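PDB 6DGM: phosphoglycerol transferase GacH from Streptococcus pyogenes MGAS5005, which probably transfers glycerol phosphate to a streptococcal rhamnose polysaccharide, this chain being its manganese-binding, sulfatase-like catalytic domain from the alkaline phosphatase clan. Local coordinates for residues T7-Q11 and E12-S16; Q22-A25 and E26-K30; H139-S142 and A143-N147; S110-Y113 and S114-P118. All blocks are in the same frame, centred on the assembly; numbering follows the deposited sequence.

Contact 1. Residues T7-Q11 and E12-S16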
loop_
_atom_site.group_PDB
_atom_site.type_symbol
_atom_site.label_atom_id
_atom_site.label_comp_id
_atom_site.label_asym_id
_atom_site.label_seq_id
_atom_site.Cartn_x
_atom_site.Cartn_y
_atom_site.Cartn_z
ATOM N N THR A 7 -14.996 23.798 5.315
ATOM C CA THR A 7 -15.822 24.983 5.486
ATOM C C THR A 7 -16.519 25.386 4.191
ATOM O O THR A 7 -17.582 26.006 4.237
ATOM C CB THR A 7 -14.999 26.144 6.048
ATOM O OG1 THR A 7 -13.901 26.433 5.179
ATOM C CG2 THR A 7 -14.470 25.794 7.427
ATOM N N ASN A 8 -15.958 25.028 3.036
ATOM C CA ASN A 8 -16.552 25.372 1.750
ATOM C C ASN A 8 -17.290 24.202 1.100
ATOM O O ASN A 8 -17.631 24.278 -0.086
ATOM C CB ASN A 8 -15.479 25.907 0.798
ATOM C CG ASN A 8 -14.408 24.879 0.482
ATOM O OD1 ASN A 8 -14.194 23.921 1.237
ATOM N ND2 ASN A 8 -13.726 25.072 -0.641
ATOM N N TYR A 9 -17.565 23.138 1.850
ATOM C CA TYR A 9 -18.313 22.016 1.301
ATOM C C TYR A 9 -19.727 22.435 0.930
ATOM O O TYR A 9 -20.447 23.048 1.723
ATOM C CB TYR A 9 -18.356 20.878 2.317
ATOM C CG TYR A 9 -19.097 19.648 1.821
ATOM C CD1 TYR A 9 -18.521 18.800 0.886
ATOM C CD2 TYR A 9 -20.358 19.340 2.301
ATOM C CE1 TYR A 9 -19.195 17.680 0.438
ATOM C CE2 TYR A 9 -21.036 18.226 1.875
ATOM C CZ TYR A 9 -20.454 17.392 0.939
ATOM O OH TYR A 9 -21.141 16.267 0.539
ATOM N N SER A 10 -20.131 22.063 -0.285
ATOM C CA SER A 10 -21.413 22.440 -0.848
ATOM C C SER A 10 -21.517 21.768 -2.203
ATOM O O SER A 10 -20.515 21.308 -2.770
ATOM C CB SER A 10 -21.539 23.954 -1.030
ATOM O OG SER A 10 -20.726 24.391 -2.099
ATOM N N GLN A 11 -22.748 21.724 -2.720
ATOM C CA GLN A 11 -22.977 21.206 -4.064
ATOM C C GLN A 11 -22.166 21.983 -5.096
ATOM O O GLN A 11 -21.579 21.389 -6.009
ATOM C CB GLN A 11 -24.480 21.271 -4.372
ATOM C CG GLN A 11 -24.929 20.386 -5.519
ATOM C CD GLN A 11 -26.442 20.373 -5.711
ATOM O OE1 GLN A 11 -27.204 20.674 -4.795
ATOM N NE2 GLN A 11 -26.880 20.025 -6.913
ATOM N N GLU A 12 -22.109 23.317 -4.960
ATOM C CA GLU A 12 -21.390 24.132 -5.936
ATOM C C GLU A 12 -19.889 23.877 -5.874
ATOM O O GLU A 12 -19.216 23.816 -6.911
ATOM C CB GLU A 12 -21.717 25.616 -5.722
ATOM C CG GLU A 12 -23.123 26.000 -6.155
ATOM C CD GLU A 12 -23.404 27.495 -6.012
ATOM O OE1 GLU A 12 -22.565 28.204 -5.413
ATOM O OE2 GLU A 12 -24.464 27.961 -6.502
ATOM N N THR A 13 -19.339 23.719 -4.674
ATOM C CA THR A 13 -17.916 23.409 -4.576
ATOM C C THR A 13 -17.590 22.061 -5.209
ATOM O O THR A 13 -16.591 21.931 -5.924
ATOM C CB THR A 13 -17.481 23.452 -3.108
ATOM O OG1 THR A 13 -17.518 24.807 -2.653
ATOM C CG2 THR A 13 -16.076 22.878 -2.930
ATOM N N ILE A 14 -18.407 21.044 -4.947
ATOM C CA ILE A 14 -18.173 19.736 -5.560
ATOM C C ILE A 14 -18.270 19.840 -7.080
ATOM O O ILE A 14 -17.467 19.244 -7.805
ATOM C CB ILE A 14 -19.144 18.686 -4.982
ATOM C CG1 ILE A 14 -18.802 18.341 -3.529
ATOM C CG2 ILE A 14 -19.167 17.442 -5.855
ATOM C CD1 ILE A 14 -17.476 17.666 -3.333
ATOM N N ALA A 15 -19.232 20.618 -7.588
ATOM C CA ALA A 15 -19.335 20.801 -9.035
ATOM C C ALA A 15 -18.068 21.441 -9.599
ATOM O O ALA A 15 -17.573 21.029 -10.657
ATOM C CB ALA A 15 -20.579 21.631 -9.378
ATOM N N SER A 16 -17.524 22.451 -8.908
ATOM C CA SER A 16 -16.315 23.112 -9.394
ATOM C C SER A 16 -15.141 22.145 -9.425
ATOM O O SER A 16 -14.338 22.152 -10.371
ATOM C CB SER A 16 -15.965 24.309 -8.506
ATOM O OG SER A 16 -17.025 25.245 -8.500
#

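Contact 2. Residues Q22-A25 and E26-K30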
loop_
_atom_site.group_PDB
_atom_site.type_symbol
_atom_site.label_atom_id
_atom_site.label_comp_id
_atom_site.label_asym_id
_atom_site.label_seq_id
_atom_site.Cartn_x
_atom_site.Cartn_y
_atom_site.Cartn_z
ATOM N N GLN A 22 -12.138 17.033 -14.392
ATOM C CA GLN A 22 -12.512 16.496 -15.691
ATOM C C GLN A 22 -11.561 17.016 -16.762
ATOM O O GLN A 22 -11.061 16.254 -17.599
ATOM C CB GLN A 22 -13.956 16.858 -16.021
ATOM C CG GLN A 22 -14.522 16.097 -17.219
ATOM C CD GLN A 22 -14.690 14.609 -16.933
ATOM O OE1 GLN A 22 -15.377 14.224 -15.980
ATOM N NE2 GLN A 22 -14.048 13.768 -17.748
ATOM N N LYS A 23 -11.287 18.324 -16.741
ATOM C CA LYS A 23 -10.393 18.889 -17.741
ATOM C C LYS A 23 -8.958 18.416 -17.523
ATOM O O LYS A 23 -8.239 18.134 -18.491
ATOM C CB LYS A 23 -10.456 20.411 -17.727
ATOM C CG LYS A 23 -9.674 21.014 -18.874
ATOM C CD LYS A 23 -9.987 22.481 -19.086
ATOM C CE LYS A 23 -9.251 23.015 -20.310
ATOM N NZ LYS A 23 -9.571 24.451 -20.576
ATOM N N LEU A 24 -8.522 18.325 -16.261
ATOM C CA LEU A 24 -7.152 17.889 -16.014
ATOM C C LEU A 24 -6.957 16.442 -16.459
ATOM O O LEU A 24 -5.927 16.105 -17.049
ATOM C CB LEU A 24 -6.782 18.065 -14.543
ATOM C CG LEU A 24 -5.331 17.695 -14.224
ATOM C CD1 LEU A 24 -4.371 18.634 -14.915
ATOM C CD2 LEU A 24 -5.086 17.707 -12.732
ATOM N N ALA A 25 -7.952 15.587 -16.227
ATOM C CA ALA A 25 -7.866 14.213 -16.709
ATOM C C ALA A 25 -7.709 14.164 -18.226
ATOM O O ALA A 25 -6.913 13.377 -18.757
ATOM C CB ALA A 25 -9.107 13.437 -16.272
ATOM N N GLU A 26 -8.472 14.992 -18.946
ATOM C CA GLU A 26 -8.315 15.066 -20.394
ATOM C C GLU A 26 -6.909 15.517 -20.766
ATOM O O GLU A 26 -6.292 14.955 -21.674
ATOM C CB GLU A 26 -9.380 16.001 -20.965
ATOM C CG GLU A 26 -10.792 15.450 -20.790
ATOM C CD GLU A 26 -11.878 16.484 -21.033
ATOM O OE1 GLU A 26 -11.582 17.538 -21.637
ATOM O OE2 GLU A 26 -13.028 16.236 -20.613
ATOM N N ASP A 27 -6.373 16.516 -20.064
ATOM C CA ASP A 27 -5.026 16.983 -20.370
ATOM C C ASP A 27 -3.998 15.889 -20.104
ATOM O O ASP A 27 -3.112 15.635 -20.928
ATOM C CB ASP A 27 -4.701 18.238 -19.556
ATOM C CG ASP A 27 -5.561 19.442 -19.950
ATOM O OD1 ASP A 27 -6.047 19.497 -21.099
ATOM O OD2 ASP A 27 -5.741 20.340 -19.099
ATOM N N ILE A 28 -4.112 15.212 -18.958
ATOM C CA ILE A 28 -3.167 14.146 -18.632
ATOM C C ILE A 28 -3.253 13.021 -19.652
ATOM O O ILE A 28 -2.232 12.479 -20.092
ATOM C CB ILE A 28 -3.419 13.617 -17.207
ATOM C CG1 ILE A 28 -3.063 14.668 -16.163
ATOM C CG2 ILE A 28 -2.612 12.309 -16.962
ATOM C CD1 ILE A 28 -3.574 14.345 -14.766
ATOM N N ASN A 29 -4.471 12.620 -20.014
ATOM C CA ASN A 29 -4.644 11.441 -20.856
ATOM C C ASN A 29 -4.117 11.632 -22.270
ATOM O O ASN A 29 -3.861 10.635 -22.949
ATOM C CB ASN A 29 -6.100 10.980 -20.819
ATOM C CG ASN A 29 -6.478 10.406 -19.462
ATOM O OD1 ASN A 29 -5.607 10.167 -18.637
ATOM N ND2 ASN A 29 -7.766 10.185 -19.230
ATOM N N LYS A 30 -3.918 12.874 -22.721
ATOM C CA LYS A 30 -3.261 13.090 -24.003
ATOM C C LYS A 30 -1.873 12.468 -24.051
ATOM O O LYS A 30 -1.388 12.153 -25.146
ATOM C CB LYS A 30 -3.170 14.587 -24.302
ATOM C CG LYS A 30 -4.520 15.245 -24.522
ATOM C CD LYS A 30 -4.361 16.736 -24.800
ATOM C CE LYS A 30 -5.691 17.382 -25.149
ATOM N NZ LYS A 30 -5.512 18.756 -25.716
#

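Contact 3. Residues H139-S142 and A143-N147. With 1GP (sn-glycerol-1-phosphate), chain D.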
loop_
_atom_site.group_PDB
_atom_site.type_symbol
_atom_site.label_atom_id
_atom_site.label_comp_id
_atom_site.label_asym_id
_atom_site.label_seq_id
_atom_site.Cartn_x
_atom_site.Cartn_y
_atom_site.Cartn_z
ATOM N N HIS A 139 -4.608 -13.366 2.589
ATOM C CA HIS A 139 -3.994 -13.044 3.877
ATOM C C HIS A 139 -3.922 -14.285 4.759
ATOM O O HIS A 139 -4.964 -14.876 5.066
ATOM C CB HIS A 139 -4.815 -11.982 4.599
ATOM C CG HIS A 139 -4.300 -11.648 5.970
ATOM N ND1 HIS A 139 -3.009 -11.217 6.192
ATOM C CD2 HIS A 139 -4.913 -11.635 7.179
ATOM C CE1 HIS A 139 -2.849 -10.958 7.480
ATOM N NE2 HIS A 139 -3.985 -11.222 8.101
ATOM N N PRO A 140 -2.720 -14.730 5.190
ATOM C CA PRO A 140 -2.649 -15.983 5.963
ATOM C C PRO A 140 -2.954 -15.800 7.452
ATOM O O PRO A 140 -2.122 -16.030 8.326
ATOM C CB PRO A 140 -1.230 -16.486 5.676
ATOM C CG PRO A 140 -0.470 -15.370 5.143
ATOM C CD PRO A 140 -1.398 -14.299 4.686
ATOM N N ALA A 141 -4.187 -15.403 7.735
ATOM C CA ALA A 141 -4.742 -15.426 9.086
ATOM C C ALA A 141 -6.252 -15.547 8.910
ATOM O O ALA A 141 -6.723 -16.019 7.869
ATOM C CB ALA A 141 -4.292 -14.197 9.890
ATOM N N SER A 142 -7.013 -15.111 9.911
ATOM C CA SER A 142 -8.461 -15.104 9.765
ATOM C C SER A 142 -8.911 -14.010 8.801
ATOM O O SER A 142 -8.505 -12.849 8.914
ATOM C CB SER A 142 -9.145 -14.876 11.110
ATOM O OG SER A 142 -10.534 -14.671 10.898
ATOM N N ALA A 143 -9.788 -14.382 7.876
ATOM C CA ALA A 143 -10.410 -13.398 6.996
ATOM C C ALA A 143 -11.197 -12.335 7.765
ATOM O O ALA A 143 -11.423 -11.243 7.237
ATOM C CB ALA A 143 -11.361 -14.092 6.015
ATOM N N ASN A 144 -11.611 -12.611 9.003
ATOM C CA ASN A 144 -12.395 -11.641 9.757
ATOM C C ASN A 144 -11.554 -10.685 10.580
ATOM O O ASN A 144 -12.106 -9.723 11.132
ATOM C CB ASN A 144 -13.411 -12.371 10.610
ATOM C CG ASN A 144 -14.513 -12.976 9.780
ATOM O OD1 ASN A 144 -15.205 -12.258 9.035
ATOM N ND2 ASN A 144 -14.666 -14.295 9.857
ATOM N N ASN A 145 -10.238 -10.886 10.650
ATOM C CA ASN A 145 -9.415 -9.893 11.318
ATOM C C ASN A 145 -9.590 -8.547 10.614
ATOM O O ASN A 145 -9.595 -8.463 9.379
ATOM C CB ASN A 145 -7.940 -10.305 11.319
ATOM C CG ASN A 145 -7.664 -11.541 12.194
ATOM O OD1 ASN A 145 -8.534 -12.009 12.933
ATOM N ND2 ASN A 145 -6.439 -12.035 12.138
ATOM N N PHE A 146 -9.743 -7.492 11.409
ATOM C CA PHE A 146 -9.866 -6.127 10.895
ATOM C C PHE A 146 -10.987 -5.971 9.882
ATOM O O PHE A 146 -10.943 -5.096 9.016
ATOM C CB PHE A 146 -8.527 -5.596 10.392
ATOM C CG PHE A 146 -7.561 -5.396 11.491
ATOM C CD1 PHE A 146 -7.703 -4.313 12.360
ATOM C CD2 PHE A 146 -6.577 -6.343 11.762
ATOM C CE1 PHE A 146 -6.832 -4.153 13.439
ATOM C CE2 PHE A 146 -5.716 -6.184 12.828
ATOM C CZ PHE A 146 -5.837 -5.087 13.663
ATOM N N ASN A 147 -12.025 -6.786 10.015
ATOM C CA ASN A 147 -13.216 -6.693 9.172
ATOM C C ASN A 147 -12.916 -6.945 7.698
ATOM O O ASN A 147 -13.683 -6.540 6.838
ATOM C CB ASN A 147 -13.891 -5.319 9.333
ATOM C CG ASN A 147 -15.379 -5.350 9.079
ATOM O OD1 ASN A 147 -16.039 -6.359 9.306
ATOM N ND2 ASN A 147 -15.933 -4.205 8.640
HETATM C C3 1GP D . -3.365 -9.750 11.044
HETATM O O3 1GP D . -3.013 -7.994 9.389
HETATM C C2 1GP D . -3.204 -8.266 10.792
HETATM O O2 1GP D . -4.591 -10.267 10.532
HETATM C C1 1GP D . -2.036 -7.706 11.591
HETATM O O1P 1GP D . -2.075 -6.275 11.597
HETATM O O2P 1GP D . 0.393 -5.422 12.097
HETATM O O3P 1GP D . -1.792 -4.117 12.764
HETATM O O4P 1GP D . -1.139 -6.268 13.957
HETATM P P 1GP D . -1.087 -5.483 12.610
HETATM O O HOH W 1 -8.161 -10.392 7.862
#

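Contact 4. Residues S110-Y113 and S114-P118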
loop_
_atom_site.group_PDB
_atom_site.type_symbol
_atom_site.label_atom_id
_atom_site.label_comp_id
_atom_site.label_asym_id
_atom_site.label_seq_id
_atom_site.Cartn_x
_atom_site.Cartn_y
_atom_site.Cartn_z
ATOM N N SER A 110 -9.890 5.059 14.784
ATOM C CA SER A 110 -8.847 4.081 15.049
ATOM C C SER A 110 -8.615 3.127 13.880
ATOM O O SER A 110 -7.465 2.928 13.460
ATOM C CB SER A 110 -9.199 3.280 16.304
ATOM O OG SER A 110 -8.171 2.347 16.577
ATOM N N VAL A 111 -9.667 2.499 13.367
ATOM C CA VAL A 111 -9.534 1.537 12.274
ATOM C C VAL A 111 -10.501 1.909 11.160
ATOM O O VAL A 111 -11.722 1.880 11.354
ATOM C CB VAL A 111 -9.752 0.083 12.745
ATOM C CG1 VAL A 111 -9.743 -0.861 11.552
ATOM C CG2 VAL A 111 -8.674 -0.297 13.755
ATOM N N LEU A 112 -9.948 2.250 9.991
ATOM C CA LEU A 112 -10.757 2.716 8.872
ATOM C C LEU A 112 -11.744 1.660 8.396
ATOM O O LEU A 112 -12.889 1.982 8.071
ATOM C CB LEU A 112 -9.831 3.158 7.734
ATOM C CG LEU A 112 -9.010 4.397 8.126
ATOM C CD1 LEU A 112 -7.806 4.581 7.234
ATOM C CD2 LEU A 112 -9.891 5.639 8.087
ATOM N N TYR A 113 -11.332 0.393 8.355
ATOM C CA TYR A 113 -12.215 -0.652 7.872
ATOM C C TYR A 113 -13.433 -0.848 8.771
ATOM O O TYR A 113 -14.453 -1.374 8.305
ATOM C CB TYR A 113 -11.450 -1.987 7.789
ATOM C CG TYR A 113 -10.649 -2.242 6.525
ATOM C CD1 TYR A 113 -10.786 -1.443 5.399
ATOM C CD2 TYR A 113 -9.766 -3.314 6.457
ATOM C CE1 TYR A 113 -10.080 -1.694 4.248
ATOM C CE2 TYR A 113 -9.053 -3.582 5.306
ATOM C CZ TYR A 113 -9.212 -2.764 4.193
ATOM O OH TYR A 113 -8.527 -2.989 3.016
ATOM N N SER A 114 -13.341 -0.472 10.045
ATOM C CA SER A 114 -14.455 -0.610 10.972
ATOM C C SER A 114 -15.283 0.653 11.106
ATOM O O SER A 114 -16.494 0.562 11.308
ATOM C CB SER A 114 -13.945 -0.961 12.372
ATOM O OG SER A 114 -13.296 -2.220 12.385
ATOM N N GLU A 115 -14.660 1.832 10.999
ATOM C CA GLU A 115 -15.319 3.087 11.322
ATOM C C GLU A 115 -15.651 3.961 10.121
ATOM O O GLU A 115 -16.492 4.858 10.249
ATOM C CB GLU A 115 -14.432 3.917 12.252
ATOM C CG GLU A 115 -14.149 3.213 13.565
ATOM C CD GLU A 115 -13.167 3.948 14.429
ATOM O OE1 GLU A 115 -13.370 5.155 14.674
ATOM O OE2 GLU A 115 -12.182 3.320 14.886
ATOM N N VAL A 116 -14.966 3.778 8.997
ATOM C CA VAL A 116 -15.178 4.616 7.819
ATOM C C VAL A 116 -15.712 3.791 6.641
ATOM O O VAL A 116 -16.738 4.149 6.051
ATOM C CB VAL A 116 -13.905 5.388 7.426
ATOM C CG1 VAL A 116 -14.110 6.124 6.077
ATOM C CG2 VAL A 116 -13.528 6.386 8.493
ATOM N N PHE A 117 -15.043 2.688 6.323
ATOM C CA PHE A 117 -15.510 1.883 5.189
ATOM C C PHE A 117 -17.002 1.577 5.262
ATOM O O PHE A 117 -17.694 1.762 4.250
ATOM C CB PHE A 117 -14.692 0.597 5.015
ATOM C CG PHE A 117 -15.092 -0.189 3.791
ATOM C CD1 PHE A 117 -16.130 -1.099 3.848
ATOM C CD2 PHE A 117 -14.454 0.030 2.589
ATOM C CE1 PHE A 117 -16.518 -1.800 2.720
ATOM C CE2 PHE A 117 -14.841 -0.672 1.443
ATOM C CZ PHE A 117 -15.876 -1.580 1.521
ATOM N N PRO A 118 -17.554 1.116 6.387
ATOM C CA PRO A 118 -18.983 0.736 6.392
ATOM C C PRO A 118 -19.915 1.893 6.141
ATOM O O PRO A 118 -21.081 1.678 5.786
ATOM C CB PRO A 118 -19.202 0.140 7.789
ATOM C CG PRO A 118 -17.805 -0.238 8.264
ATOM C CD PRO A 118 -16.875 0.762 7.653
#

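Contact 1. Residues T7-Q11 and E12-S16
From Ser10 the backbone passes out of an extended stretch into the first turn of helix 11-29, with Ile14 N bonded to Ser10 O at 3.0 Å and Ala15 N to Gln11 O at 2.9 Å. Ser10 is the N-cap. Its OG lies between the backbone N and the carbonyl carbon (chi1 72°), turned toward the helix, and accepts from Thr13 N at 3.0 Å in a nearly straight bond (N-H...O 166°). One of the amides that the first turn of a helix cannot serve from its own backbone is thereby satisfied. Thr13 answers with a grip of its own on the incoming chain: OG1 donates to Asn8 O over 2.6 Å, in the carbonyl plane and close to the direction of the C=O bond. In both bonds Thr13 donates, through N to Ser10 OG and through OG1 to Asn8 O, so one helix residue ties down two points of the incoming chain. Beside them the Asn8 side chain passes at about a right angle to that of Thr13, with ND2 3.9 Å from the methyl CG2. The apolar part is formed by Tyr9 and Ile14, where CE1 of the ring lies 4.0 Å from CG1 and the methyl CD1 is almost as near. Asn8, Tyr9, Thr13 and Ile14 pack on helix 349-365: Asn8 binds Asn356 and Asn360 through its amide, Tyr9 OH bonds to Asp364, and the Tyr9 ring meets Tyr363 edge-to-face. The chain after that helix adds Lys369 N, also bonded to Tyr9 OH, and Tyr371 and Leu372, which touch Ile14.

Contact 2. Residues Q22-A25 and E26-K30
Leu24 and Ile28 meet one turn apart near the C-terminal end of helix 11-29, on the flank turned to the body of the protein. Ile28 starts with CB 3.5 Å from Leu24 O. Its CG1 lies beside the backbone N, anti to the carbonyl carbon (chi1 -68°), which turns it back along the helix to 3.3 Å from Leu24 O, the same oxygen that accepts from Ile28 N. At the tip, CD1 is still close to Leu24 O while it reaches to 3.8 Å from the branch carbon CG of Leu24, the two side chains crossing at a slant. Four successive backbone bonds carry this regular turn, from Glu26 N to Gln22 O through Asn29 N to Ala25 O. The acidic ends of Glu26 and Asp27 rest against the CG atoms of Gln22 and Lys23. Glu26 brings OE2 to 3.7 Å from CG of Gln22, with the carboxylate and amide planes turned 45° against each other, while Gln22 OE1 is bonded to Thr377. Lys23 runs out extended past Asp27: CG is 4.0 Å from OD2, yet NZ stays 5.8 Å from that oxygen, so the opposite charges do not close a salt bridge and any attraction is probably weak. Asn29, apart from these pairs, sets CG 3.1 Å from Ala25 O and spends OD1 on Val326 N. Calcium, held by Asp31 and Asp323, lies about 8 Å from the Ile28 side chain. Ala25 and Ile28 seat the helix end on Ala331 of helix 328-339 and on Val326 in the loop before it, and Leu24 touches Glu335 of the same helix.

Contact 3. Residues H139-S142 and A143-N147
Ser142 and Asn145 close a type I beta turn, the tight part of this contact. Asn145 N donates to Ser142 O at 3.1 Å, coming from well above the carbonyl plane. Ser142 OG, anti to its own backbone N (chi1 171°), accepts from Asn144 N at 3.0 Å, an ST turn nested in the beta turn. A water donates to both Ser142 O and Asn145 O and so bridges the two ends. Against this, the side chain of Asn144 is the loose, exposed part, meeting Ser142 only by CB near OG. The inner side faces sn-glycerol-1-phosphate, whose hydroxyl O2 is gripped twice: His139 NE2 meets it at 2.7 Å, near the plane of the ring, and Asn145 ND2 donates to it at 3.0 Å. The CB of Ala141 lies 3.8 Å from ND2 and flanks the same oxygen, while Phe146 sets CE2 3.8 Å from O1P on the phosphate side. His139 is held from behind by ND1 bonding to Ile204 O, and an inverse gamma turn at Pro140 bends the chain sharply after it. Gly88, Thr89, Arg148 and His209 also bond the ligand. The loop links strand 135-139 of the large mixed sheet to helix 148-154, with Ala143 packed on Lys149 of that helix and on Phe160 and Ala162 of the edge strand 159-162.

Contact 4. Residues S110-Y113 and S114-P118
With CG of Glu115 anti to its carbonyl carbon (chi1 -61°) and the chain extended beyond (chi2 174°), the carboxylate is carried back ahead of the short helix 112-115 to Ser110 and Val111. In this one-turn helix of the sulfatase-like domain, the last residue thus supplies a carboxylate accepting two amides of the loop before the helix. OE2 accepts from Ser110 N at 2.9 Å and from Val111 N at 3.1 Å, both arriving from the same face of the carboxylate plane, and the carboxylate fixes the loop just before the turn. Val111 O, at the N-cap position, takes Glu115 N and Ser114 N. At the far end Leu112 O accepts from Val116 N at 2.9 Å and, in a straighter five-residue pi-type bond, from Phe117 N at 2.9 Å, on opposite faces of its plane, as the helix gives way to a 3-10 turn. The side chains of Leu112 and Val116 lie side by side, with CD2 3.7 Å from CG2, and both touch Phe105. Tyr113 points into helices 89-98 and 148-154, its OH bonded to Glu93. Pro118 CD lies 3.3 Å from Tyr113 O.

Overall arrangement
Contacts 1, 2 and 3 lie at the surface, whereas contact 4 is partly buried. Contacts 1 and 2 belong to one element, helix 11-29, the first at its capped start and the second near its other end, with centres about 21 Å apart. They rest on different partners, helix 349-365 and helix 328-339. Contacts 3 and 4 are within the sulfatase-family part of the chain, beside the sn-glycerol-1-phosphate pocket, and touch: Asn147 ND2 probably bonds Tyr113 O at 3.2 Å, and Phe146 CD1 packs on Val111 CG1 at 4.1 Å. Hydroxyl capping marks contact 1, backbone helix bonds contact 2, ligand recognition contact 3, and a carboxylate accepting two loop amides contact 4.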